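Local coordinates for protein diaminopimelate decarboxylase (Helicobacter pylori, PDB 2QGH) that catalyses the pyridoxal-phosphate-dependent decarboxylation of meso-diaminopimelate to L-lysine, the final step of lysine biosynthesis, at residues K51-G56 and D260-I265; L76-E81 and A98-Y103; I125-V130 and E198-H203; E186-A191 and I235-F240. All coordinates share one frame; numbering follows the deposited sequence.

Interaction 1 of 4, residues K51-G56 and D260-I265; sequences KEAFKG and DYAQGI
Ala262, the residue that meets Ala53 and Phe54, sits on a helical turn whose shortest backbone hydrogen bond runs from Gly264 N to Asp260 O (2.8 Å). No hydrogen bond passes between residues 51-56 and 260-265, and the contact is centred on one methyl group. Ala262 CB points at the other segment and fills the angle formed by two consecutive residues. It lies 3.3 Å from Ala53 O, while the methyl of Ala53 itself is further off, with Ala53 CB to Ala262 CB at 4.5 Å. The same methyl also rests over a face of the Phe54 ring, a CH-pi contact in which Ala262 CB is 4.0 Å from the ring centroid and 27° off the ring normal. It is displaced toward the rim, nearest to CE1 and CZ. Phe54 reaches this place because CG stands beside the backbone N (chi1 -73°), which carries the ring forward to the helix although the CB does not head there. The backbones come closest at this point, Ala53 CA and Ala262 CA being 6.3 Å apart. In the barrel, the turn after helix 40-52, which leads into strand 59-64, is thereby placed against helix 258-268; Phe54 also packs on Ile276 and Cys278 of strand 275-278, and Tyr261 reaches Leu213 and Ile216 of helix 213-232.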
# COMPACT_ATOMS: atom_id res chain seq x y z
N LYS A 51 -20.83 -18.53 -14.13
CA LYS A 51 -20.80 -19.41 -15.29
C LYS A 51 -22.20 -19.87 -15.70
O LYS A 51 -22.48 -20.02 -16.89
CB LYS A 51 -19.92 -20.63 -14.99
CG LYS A 51 -19.10 -21.13 -16.18
CD LYS A 51 -19.46 -22.56 -16.57
CE LYS A 51 -19.19 -23.54 -15.44
NZ LYS A 51 -19.65 -24.92 -15.77
N GLU A 52 -23.07 -20.08 -14.72
CA GLU A 52 -24.43 -20.54 -15.01
C GLU A 52 -25.43 -19.40 -15.19
O GLU A 52 -26.47 -19.58 -15.82
CB GLU A 52 -24.92 -21.47 -13.89
CG GLU A 52 -25.24 -20.75 -12.59
CD GLU A 52 -26.04 -21.60 -11.62
OE1 GLU A 52 -26.43 -21.09 -10.55
OE2 GLU A 52 -26.29 -22.79 -11.93
N ALA A 53 -25.12 -18.24 -14.64
CA ALA A 53 -26.01 -17.09 -14.75
C ALA A 53 -26.22 -16.72 -16.22
O ALA A 53 -27.08 -15.91 -16.56
CB ALA A 53 -25.42 -15.90 -14.00
N PHE A 54 -25.42 -17.33 -17.09
CA PHE A 54 -25.50 -17.08 -18.52
C PHE A 54 -25.47 -18.39 -19.30
O PHE A 54 -24.46 -18.75 -19.89
CB PHE A 54 -24.32 -16.20 -18.95
CG PHE A 54 -24.44 -14.77 -18.52
CD1 PHE A 54 -25.33 -13.91 -19.15
CD2 PHE A 54 -23.66 -14.28 -17.47
CE1 PHE A 54 -25.43 -12.58 -18.75
CE2 PHE A 54 -23.76 -12.95 -17.07
CZ PHE A 54 -24.64 -12.10 -17.71
N LYS A 55 -26.60 -19.09 -19.29
CA LYS A 55 -26.71 -20.36 -20.01
C LYS A 55 -27.42 -20.14 -21.35
O LYS A 55 -27.10 -20.79 -22.35
CB LYS A 55 -27.49 -21.37 -19.17
CG LYS A 55 -26.84 -21.70 -17.84
CD LYS A 55 -27.80 -22.42 -16.92
CE LYS A 55 -28.31 -23.72 -17.54
NZ LYS A 55 -27.19 -24.67 -17.80
N GLY A 56 -28.38 -19.22 -21.35
CA GLY A 56 -29.12 -18.92 -22.57
C GLY A 56 -28.31 -18.10 -23.56
O GLY A 56 -28.87 -17.48 -24.47
N ASP A 260 -30.83 -11.04 -11.66
CA ASP A 260 -31.28 -9.73 -12.08
C ASP A 260 -30.21 -9.07 -12.97
O ASP A 260 -30.54 -8.41 -13.95
CB ASP A 260 -31.56 -8.86 -10.85
CG ASP A 260 -32.63 -9.46 -9.95
OD1 ASP A 260 -32.68 -9.13 -8.75
OD2 ASP A 260 -33.43 -10.28 -10.46
N TYR A 261 -28.95 -9.28 -12.61
CA TYR A 261 -27.82 -8.73 -13.36
C TYR A 261 -27.85 -9.25 -14.80
O TYR A 261 -27.81 -8.47 -15.76
CB TYR A 261 -26.51 -9.17 -12.69
CG TYR A 261 -25.22 -8.76 -13.38
CD1 TYR A 261 -24.81 -7.42 -13.43
CD2 TYR A 261 -24.34 -9.73 -13.87
CE1 TYR A 261 -23.56 -7.06 -13.94
CE2 TYR A 261 -23.09 -9.39 -14.38
CZ TYR A 261 -22.70 -8.05 -14.41
OH TYR A 261 -21.42 -7.73 -14.85
N ALA A 262 -27.92 -10.57 -14.92
CA ALA A 262 -27.94 -11.23 -16.22
C ALA A 262 -29.20 -10.83 -16.99
O ALA A 262 -29.12 -10.52 -18.18
CB ALA A 262 -27.88 -12.74 -16.04
N GLN A 263 -30.35 -10.85 -16.32
CA GLN A 263 -31.60 -10.49 -16.98
C GLN A 263 -31.47 -9.08 -17.56
O GLN A 263 -31.83 -8.84 -18.71
CB GLN A 263 -32.78 -10.55 -15.99
CG GLN A 263 -34.12 -10.84 -16.68
CD GLN A 263 -35.30 -10.90 -15.72
OE1 GLN A 263 -35.79 -9.87 -15.27
NE2 GLN A 263 -35.75 -12.11 -15.40
N GLY A 264 -30.93 -8.17 -16.76
CA GLY A 264 -30.77 -6.80 -17.21
C GLY A 264 -29.90 -6.67 -18.45
O GLY A 264 -30.28 -5.98 -19.41
N ILE A 265 -28.75 -7.33 -18.44
CA ILE A 265 -27.83 -7.27 -19.57
C ILE A 265 -28.39 -7.95 -20.81
O ILE A 265 -28.12 -7.52 -21.93
CB ILE A 265 -26.46 -7.88 -19.18
CG1 ILE A 265 -25.80 -7.00 -18.11
CG2 ILE A 265 -25.55 -7.99 -20.40
CD1 ILE A 265 -24.56 -7.59 -17.46

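Interaction 2 of 4, residues L76-E81 and A98-Y103; sequences LLAHLE and AGIKPY
The methyl of Ala78 points from the last turn of helix 71-79 toward the bend after helix 89-97, and the other segment is arranged round it. Ala78 CB touches main chain rather than a side-chain tip, lying 3.6 Å from Gly99 C and equally close to Ala98 O. From the following residue Ile100 adds one branch: its CG1, set beside the backbone N and anti to the carbonyl carbon (chi1 -72°), comes within 3.8 Å of Ala78 CB. The methyl thus meets main chain at Ala98 and Gly99 and one methylene of Ile100. With no side chain at Gly99, the methyl lies against its backbone; the positive phi of 106° there belongs to the Schellman motif that closes helix 89-97. Helix 71-79 ends in the same way, with Glu81 as the C-prime residue, so the contact joins two Schellman ends of successive barrel helices. Beside the apolar touch, one water donates to Ala78 O at 3.0 Å and to Gly99 O at 2.7 Å, two acceptors that need a donor between them. Ala78 O also accepts from Glu81 N (2.7 Å), so two donors hold it. Leu77 and Leu80 pack on Phe47 of helix 40-52. Chemically, the joint is mixed: an alanine methyl supplies close apolar contact, while a water with two protons to give joins a carbonyl of the last helical turn to that of the glycine after the other helix.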
# COMPACT_ATOMS: atom_id res chain seq x y z
N LEU A 76 -7.15 -23.20 -9.48
CA LEU A 76 -8.47 -23.73 -9.18
C LEU A 76 -9.44 -23.16 -10.21
O LEU A 76 -10.29 -23.88 -10.75
CB LEU A 76 -8.90 -23.31 -7.77
CG LEU A 76 -10.41 -23.37 -7.50
CD1 LEU A 76 -10.93 -24.79 -7.71
CD2 LEU A 76 -10.70 -22.89 -6.10
N LEU A 77 -9.33 -21.87 -10.50
CA LEU A 77 -10.23 -21.27 -11.47
C LEU A 77 -9.98 -21.83 -12.86
O LEU A 77 -10.91 -21.99 -13.64
CB LEU A 77 -10.07 -19.76 -11.47
CG LEU A 77 -10.64 -19.09 -10.21
CD1 LEU A 77 -10.11 -17.67 -10.08
CD2 LEU A 77 -12.16 -19.10 -10.28
N ALA A 78 -8.73 -22.16 -13.16
CA ALA A 78 -8.38 -22.70 -14.47
C ALA A 78 -9.02 -24.07 -14.70
O ALA A 78 -9.45 -24.39 -15.80
CB ALA A 78 -6.88 -22.81 -14.61
N HIS A 79 -9.08 -24.88 -13.64
CA HIS A 79 -9.66 -26.21 -13.74
C HIS A 79 -11.14 -26.10 -14.05
O HIS A 79 -11.76 -27.05 -14.53
CB HIS A 79 -9.43 -26.99 -12.44
CG HIS A 79 -9.90 -28.41 -12.50
ND1 HIS A 79 -11.12 -28.82 -11.99
CD2 HIS A 79 -9.33 -29.52 -13.04
CE1 HIS A 79 -11.28 -30.11 -12.22
NE2 HIS A 79 -10.21 -30.56 -12.85
N LEU A 80 -11.71 -24.93 -13.77
CA LEU A 80 -13.11 -24.66 -14.01
C LEU A 80 -13.23 -23.95 -15.35
O LEU A 80 -14.27 -23.37 -15.67
CB LEU A 80 -13.68 -23.78 -12.89
CG LEU A 80 -13.56 -24.36 -11.48
CD1 LEU A 80 -14.11 -23.39 -10.46
CD2 LEU A 80 -14.30 -25.68 -11.39
N GLU A 81 -12.15 -23.99 -16.11
CA GLU A 81 -12.07 -23.37 -17.43
C GLU A 81 -12.35 -21.88 -17.40
O GLU A 81 -12.97 -21.34 -18.31
CB GLU A 81 -13.03 -24.05 -18.41
CG GLU A 81 -12.66 -25.48 -18.75
CD GLU A 81 -13.34 -25.94 -20.02
OE1 GLU A 81 -14.59 -25.84 -20.09
OE2 GLU A 81 -12.63 -26.40 -20.95
N ALA A 98 -0.71 -20.65 -14.29
CA ALA A 98 -1.67 -21.37 -13.46
C ALA A 98 -2.56 -22.28 -14.29
O ALA A 98 -3.36 -23.03 -13.73
CB ALA A 98 -2.53 -20.39 -12.67
N GLY A 99 -2.43 -22.21 -15.61
CA GLY A 99 -3.21 -23.08 -16.47
C GLY A 99 -4.37 -22.46 -17.23
O GLY A 99 -5.15 -23.17 -17.87
N ILE A 100 -4.50 -21.14 -17.16
CA ILE A 100 -5.59 -20.48 -17.86
C ILE A 100 -5.24 -20.44 -19.35
O ILE A 100 -4.09 -20.18 -19.71
CB ILE A 100 -5.83 -19.07 -17.28
CG1 ILE A 100 -6.48 -19.23 -15.89
CG2 ILE A 100 -6.72 -18.24 -18.20
CD1 ILE A 100 -6.64 -17.96 -15.13
N LYS A 101 -6.21 -20.74 -20.21
CA LYS A 101 -5.95 -20.75 -21.65
C LYS A 101 -5.71 -19.34 -22.16
O LYS A 101 -6.43 -18.40 -21.81
CB LYS A 101 -7.13 -21.36 -22.42
CG LYS A 101 -7.50 -22.78 -22.01
CD LYS A 101 -6.36 -23.76 -22.22
CE LYS A 101 -6.82 -25.18 -21.88
NZ LYS A 101 -5.75 -26.20 -22.07
N PRO A 102 -4.68 -19.16 -23.00
CA PRO A 102 -4.40 -17.84 -23.54
C PRO A 102 -5.60 -17.20 -24.23
O PRO A 102 -5.80 -15.98 -24.12
CB PRO A 102 -3.22 -18.08 -24.49
CG PRO A 102 -3.27 -19.56 -24.76
CD PRO A 102 -3.68 -20.14 -23.45
N TYR A 103 -6.40 -18.00 -24.93
CA TYR A 103 -7.57 -17.48 -25.64
C TYR A 103 -8.72 -17.07 -24.72
O TYR A 103 -9.80 -16.69 -25.19
CB TYR A 103 -8.05 -18.47 -26.72
CG TYR A 103 -8.22 -19.92 -26.29
CD1 TYR A 103 -9.29 -20.33 -25.51
CD2 TYR A 103 -7.28 -20.89 -26.68
CE1 TYR A 103 -9.44 -21.67 -25.11
CE2 TYR A 103 -7.42 -22.23 -26.29
CZ TYR A 103 -8.50 -22.61 -25.51
OH TYR A 103 -8.63 -23.93 -25.12
O HOH W 1 -7.84 -23.54 -18.20

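Interaction 3 of 4, residues I125-V130 and E198-H203; sequences ILFLNV and EPVSVH
Phe127 is the first residue of 125-130 to touch 198-203, in the interior of an eight-stranded alpha/beta barrel whose strands 127-130 and 197-203 are separated in the sheet by strand 150-155. The two strand segments approach to 8.5 Å between axes and their N-to-C directions are inclined by 39°, so only side chains span the gap. Phe127 CG lies between the backbone N and the carbonyl carbon (chi1 60°), which turns the ring toward Ser201. Phe127 CE2 stands 3.6 Å from Ser201 OG and equally near Ser201 CB, an oblique approach, and Phe127 CD2 is 4.3 Å from the CG2 branch of Val200. Two residues on, Asn129 extends its amide across His203; the side chains cross at about a right angle, and the amide and ring planes are 64° apart. Asn129 ND2 comes over one face of the imidazole, 3.0 Å above the plane and shifted toward the rim. The polar ends are held from outside: Ser153 OG is hydrogen-bonded to both Asn129 OD1 and Ser201 OG, and Ser108 OG to Asn129 ND2. His203 NE2 is hydrogen-bonded to OE1 of Glu279, a residue of the pyridoxal phosphate pocket, and the His203 side chain is itself about 4 Å from the bound cofactor, so this end of the barrel core borders the active site. The oxygen of the same amide, Asn129 OD1, lies 3.3 Å from His203 CB.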
# COMPACT_ATOMS: atom_id res chain seq x y z
N ILE A 125 -3.30 -13.98 -26.70
CA ILE A 125 -4.42 -13.85 -25.78
C ILE A 125 -5.68 -13.47 -26.56
O ILE A 125 -5.61 -13.25 -27.77
CB ILE A 125 -4.11 -12.80 -24.69
CG1 ILE A 125 -3.82 -11.44 -25.32
CG2 ILE A 125 -2.93 -13.27 -23.88
CD1 ILE A 125 -3.81 -10.31 -24.29
N LEU A 126 -6.83 -13.39 -25.90
CA LEU A 126 -8.07 -13.07 -26.62
C LEU A 126 -8.03 -11.71 -27.30
O LEU A 126 -8.25 -11.59 -28.50
CB LEU A 126 -9.28 -13.13 -25.69
CG LEU A 126 -10.51 -13.89 -26.23
CD1 LEU A 126 -11.72 -13.55 -25.39
CD2 LEU A 126 -10.77 -13.52 -27.68
N PHE A 127 -7.76 -10.67 -26.54
CA PHE A 127 -7.67 -9.36 -27.15
C PHE A 127 -7.08 -8.35 -26.19
O PHE A 127 -7.00 -8.60 -24.99
CB PHE A 127 -9.05 -8.88 -27.66
CG PHE A 127 -10.13 -8.76 -26.59
CD1 PHE A 127 -9.96 -7.93 -25.48
CD2 PHE A 127 -11.34 -9.43 -26.73
CE1 PHE A 127 -10.99 -7.76 -24.55
CE2 PHE A 127 -12.37 -9.26 -25.81
CZ PHE A 127 -12.19 -8.42 -24.72
N LEU A 128 -6.62 -7.24 -26.76
CA LEU A 128 -6.07 -6.14 -25.98
C LEU A 128 -7.18 -5.10 -25.91
O LEU A 128 -7.73 -4.71 -26.94
CB LEU A 128 -4.83 -5.54 -26.65
CG LEU A 128 -3.46 -6.11 -26.27
CD1 LEU A 128 -3.30 -7.50 -26.82
CD2 LEU A 128 -2.37 -5.21 -26.82
N ASN A 129 -7.53 -4.68 -24.70
CA ASN A 129 -8.59 -3.70 -24.51
C ASN A 129 -7.90 -2.35 -24.39
O ASN A 129 -7.32 -2.03 -23.36
CB ASN A 129 -9.37 -4.04 -23.25
CG ASN A 129 -10.67 -3.28 -23.16
OD1 ASN A 129 -11.40 -3.15 -24.15
ND2 ASN A 129 -10.99 -2.79 -21.97
N VAL A 130 -7.95 -1.57 -25.47
CA VAL A 130 -7.27 -0.28 -25.49
C VAL A 130 -8.07 0.86 -24.87
O VAL A 130 -9.29 0.94 -25.01
CB VAL A 130 -6.83 0.09 -26.93
CG1 VAL A 130 -6.50 -1.18 -27.70
CG2 VAL A 130 -7.90 0.87 -27.62
N GLU A 198 -7.71 -5.72 -35.54
CA GLU A 198 -8.96 -6.40 -35.81
C GLU A 198 -9.90 -6.15 -34.63
O GLU A 198 -9.86 -6.87 -33.63
CB GLU A 198 -8.72 -7.90 -36.00
CG GLU A 198 -9.97 -8.74 -36.17
CD GLU A 198 -9.66 -10.22 -36.42
OE1 GLU A 198 -8.82 -10.79 -35.70
OE2 GLU A 198 -10.27 -10.81 -37.34
N PRO A 199 -10.74 -5.11 -34.73
CA PRO A 199 -11.67 -4.79 -33.64
C PRO A 199 -12.72 -5.89 -33.53
O PRO A 199 -13.48 -6.12 -34.47
CB PRO A 199 -12.26 -3.45 -34.08
CG PRO A 199 -12.29 -3.58 -35.57
CD PRO A 199 -10.93 -4.19 -35.87
N VAL A 200 -12.76 -6.57 -32.39
CA VAL A 200 -13.71 -7.65 -32.21
C VAL A 200 -14.57 -7.52 -30.96
O VAL A 200 -15.44 -8.34 -30.70
CB VAL A 200 -12.96 -9.02 -32.15
CG1 VAL A 200 -12.15 -9.20 -33.41
CG2 VAL A 200 -12.05 -9.08 -30.93
N SER A 201 -14.36 -6.46 -30.20
CA SER A 201 -15.12 -6.33 -28.98
C SER A 201 -15.32 -4.90 -28.49
O SER A 201 -14.53 -4.02 -28.81
CB SER A 201 -14.41 -7.14 -27.89
OG SER A 201 -14.89 -6.82 -26.61
N VAL A 202 -16.41 -4.69 -27.74
CA VAL A 202 -16.68 -3.38 -27.14
C VAL A 202 -16.57 -3.71 -25.67
O VAL A 202 -16.92 -4.82 -25.26
CB VAL A 202 -18.11 -2.86 -27.36
CG1 VAL A 202 -18.05 -1.42 -27.81
CG2 VAL A 202 -18.87 -3.71 -28.34
N HIS A 203 -16.13 -2.75 -24.87
CA HIS A 203 -16.00 -3.01 -23.44
C HIS A 203 -16.29 -1.79 -22.58
O HIS A 203 -16.19 -0.65 -23.03
CB HIS A 203 -14.58 -3.55 -23.18
CG HIS A 203 -14.17 -3.55 -21.74
ND1 HIS A 203 -13.86 -2.39 -21.06
CD2 HIS A 203 -14.01 -4.57 -20.86
CE1 HIS A 203 -13.52 -2.70 -19.82
NE2 HIS A 203 -13.60 -4.01 -19.67

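Interaction 4 of 4, residues E186-A191 and I235-F240; sequences EMFLWA and IDLRFF
This is an apolar contact on the outside of the barrel, between helix 181-193 and the chain that leads from helix 213-232 into strand 239-241. Phe188 carries it from the helix, Ile235 and Leu237 from the other segment, and no hydrogen bond crosses. The packing is tight at Ile235: its CD1 lies 3.2 Å from Phe188 CB and 3.6 Å from Phe188 CG, so the isoleucine tip presses where the ring joins its stem. The second branch works further along, with Ile235 CG2 at 3.7 Å from Phe188 CD2. The isoleucine chain is extended beyond CG1 (chi2 171°), which sends CD1 out to the stem while CG2 stays alongside the ring. The two side chains cross at about a right angle, and the ring is met obliquely. The contact lies in an alpha/beta barrel in which helix 181-193 precedes strand 197-203, helix 213-232 follows it, and the loop after that helix returns to the next strand. Phe188 and Ile235 both touch Leu230 of helix 213-232, and Phe188 also lies on Pro199 of strand 197-203. Between the two contact residues of the loop, Asp236 forms the centre of an inverse gamma turn, closed by a weak bond from Leu237 N to Ile235 O (3.1 Å). The turn brings Leu237 back to the same aromatic ring, where its CD2 reaches Phe188 CE2 at 4.0 Å, again with the side chains crossing at about a right angle.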
# COMPACT_ATOMS: atom_id res chain seq x y z
N GLU A 186 -14.36 6.82 -33.94
CA GLU A 186 -13.23 7.12 -34.80
C GLU A 186 -12.14 6.05 -34.66
O GLU A 186 -11.61 5.56 -35.65
CB GLU A 186 -12.66 8.50 -34.46
CG GLU A 186 -11.58 8.97 -35.41
CD GLU A 186 -11.04 10.34 -35.07
OE1 GLU A 186 -10.07 10.77 -35.73
OE2 GLU A 186 -11.58 10.99 -34.14
N MET A 187 -11.83 5.68 -33.42
CA MET A 187 -10.81 4.66 -33.16
C MET A 187 -11.18 3.34 -33.82
O MET A 187 -10.33 2.67 -34.42
CB MET A 187 -10.64 4.47 -31.64
CG MET A 187 -9.84 5.58 -30.96
SD MET A 187 -9.87 5.52 -29.15
CE MET A 187 -8.79 4.09 -28.83
N PHE A 188 -12.45 2.96 -33.72
CA PHE A 188 -12.91 1.72 -34.32
C PHE A 188 -12.72 1.72 -35.84
O PHE A 188 -12.18 0.77 -36.40
CB PHE A 188 -14.39 1.50 -34.00
CG PHE A 188 -14.64 0.57 -32.86
CD1 PHE A 188 -15.15 1.04 -31.65
CD2 PHE A 188 -14.38 -0.79 -32.99
CE1 PHE A 188 -15.40 0.17 -30.59
CE2 PHE A 188 -14.63 -1.67 -31.94
CZ PHE A 188 -15.14 -1.19 -30.74
N LEU A 189 -13.17 2.79 -36.49
CA LEU A 189 -13.03 2.89 -37.94
C LEU A 189 -11.56 2.74 -38.29
O LEU A 189 -11.20 2.09 -39.27
CB LEU A 189 -13.56 4.24 -38.43
CG LEU A 189 -15.06 4.45 -38.18
CD1 LEU A 189 -15.46 5.87 -38.57
CD2 LEU A 189 -15.84 3.43 -38.98
N TRP A 190 -10.71 3.32 -37.45
CA TRP A 190 -9.27 3.29 -37.64
C TRP A 190 -8.70 1.88 -37.56
O TRP A 190 -7.81 1.51 -38.34
CB TRP A 190 -8.60 4.15 -36.58
CG TRP A 190 -7.36 4.79 -37.05
CD1 TRP A 190 -7.25 5.96 -37.74
CD2 TRP A 190 -6.03 4.30 -36.88
NE1 TRP A 190 -5.93 6.24 -38.00
CE2 TRP A 190 -5.16 5.24 -37.48
CE3 TRP A 190 -5.48 3.17 -36.27
CZ2 TRP A 190 -3.77 5.08 -37.48
CZ3 TRP A 190 -4.11 3.00 -36.27
CH2 TRP A 190 -3.27 3.96 -36.88
N ALA A 191 -9.21 1.08 -36.62
CA ALA A 191 -8.74 -0.29 -36.45
C ALA A 191 -9.26 -1.16 -37.59
O ALA A 191 -8.65 -2.17 -37.94
CB ALA A 191 -9.20 -0.85 -35.10
N ILE A 235 -17.90 -2.92 -38.68
CA ILE A 235 -17.11 -3.49 -37.59
C ILE A 235 -17.69 -4.83 -37.14
O ILE A 235 -18.81 -4.90 -36.63
CB ILE A 235 -17.04 -2.52 -36.40
CG1 ILE A 235 -16.48 -1.18 -36.87
CG2 ILE A 235 -16.16 -3.11 -35.30
CD1 ILE A 235 -16.55 -0.08 -35.84
N ASP A 236 -16.92 -5.88 -37.34
CA ASP A 236 -17.35 -7.23 -37.00
C ASP A 236 -17.17 -7.62 -35.52
O ASP A 236 -16.26 -8.36 -35.17
CB ASP A 236 -16.61 -8.21 -37.90
CG ASP A 236 -17.07 -9.63 -37.71
OD1 ASP A 236 -18.30 -9.85 -37.62
OD2 ASP A 236 -16.20 -10.53 -37.66
N LEU A 237 -18.05 -7.12 -34.66
CA LEU A 237 -17.99 -7.41 -33.23
C LEU A 237 -18.41 -8.84 -32.92
O LEU A 237 -19.34 -9.37 -33.52
CB LEU A 237 -18.91 -6.47 -32.44
CG LEU A 237 -18.63 -4.98 -32.53
CD1 LEU A 237 -19.73 -4.23 -31.77
CD2 LEU A 237 -17.25 -4.66 -31.97
N ARG A 238 -17.71 -9.46 -31.97
CA ARG A 238 -18.01 -10.84 -31.58
C ARG A 238 -18.21 -10.93 -30.07
O ARG A 238 -18.80 -11.90 -29.58
CB ARG A 238 -16.85 -11.76 -32.00
CG ARG A 238 -16.70 -11.91 -33.53
CD ARG A 238 -17.45 -13.15 -34.05
NE ARG A 238 -17.74 -13.12 -35.50
CZ ARG A 238 -18.35 -14.11 -36.15
NH1 ARG A 238 -18.72 -15.20 -35.51
NH2 ARG A 238 -18.61 -13.99 -37.44
N PHE A 239 -17.74 -9.91 -29.34
CA PHE A 239 -17.85 -9.87 -27.88
C PHE A 239 -18.43 -8.57 -27.33
O PHE A 239 -18.29 -7.49 -27.92
CB PHE A 239 -16.46 -10.06 -27.24
CG PHE A 239 -15.73 -11.29 -27.70
CD1 PHE A 239 -15.99 -12.52 -27.12
CD2 PHE A 239 -14.75 -11.20 -28.68
CE1 PHE A 239 -15.29 -13.66 -27.52
CE2 PHE A 239 -14.04 -12.33 -29.08
CZ PHE A 239 -14.31 -13.56 -28.49
N PHE A 240 -19.08 -8.68 -26.17
CA PHE A 240 -19.66 -7.53 -25.48
C PHE A 240 -19.19 -7.71 -24.03
O PHE A 240 -19.68 -8.58 -23.30
CB PHE A 240 -21.19 -7.59 -25.55
CG PHE A 240 -21.87 -6.32 -25.09
CD1 PHE A 240 -21.98 -5.22 -25.94
CD2 PHE A 240 -22.39 -6.22 -23.79
CE1 PHE A 240 -22.60 -4.05 -25.51
CE2 PHE A 240 -23.01 -5.05 -23.36
CZ PHE A 240 -23.12 -3.96 -24.22

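Overall arrangement
All four contacts belong to the pyridoxal-binding barrel. Along the chain interaction 1 encloses the rest, its segments lying before the first barrel strand (59-64) and between the seventh and eighth (239-241 and 275-278); interaction 2 closes before interaction 3 opens, while interactions 3 and 4 alternate. Interactions 3 and 4 are the nearest pair, centres 8 Å apart, on neighbouring strands of one sheet, 197-203 (interaction 3) and 239-241 (interaction 4): Val200 O probably accepts from Arg238 N (2.8 Å). Interaction 2 touches interaction 3 through Tyr103 and Leu126; the centre of interaction 1 is 21 to 24 Å from the other centres. Together they join early and late parts of the barrel, two helix ends, its core near the cofactor and its outer helical layer.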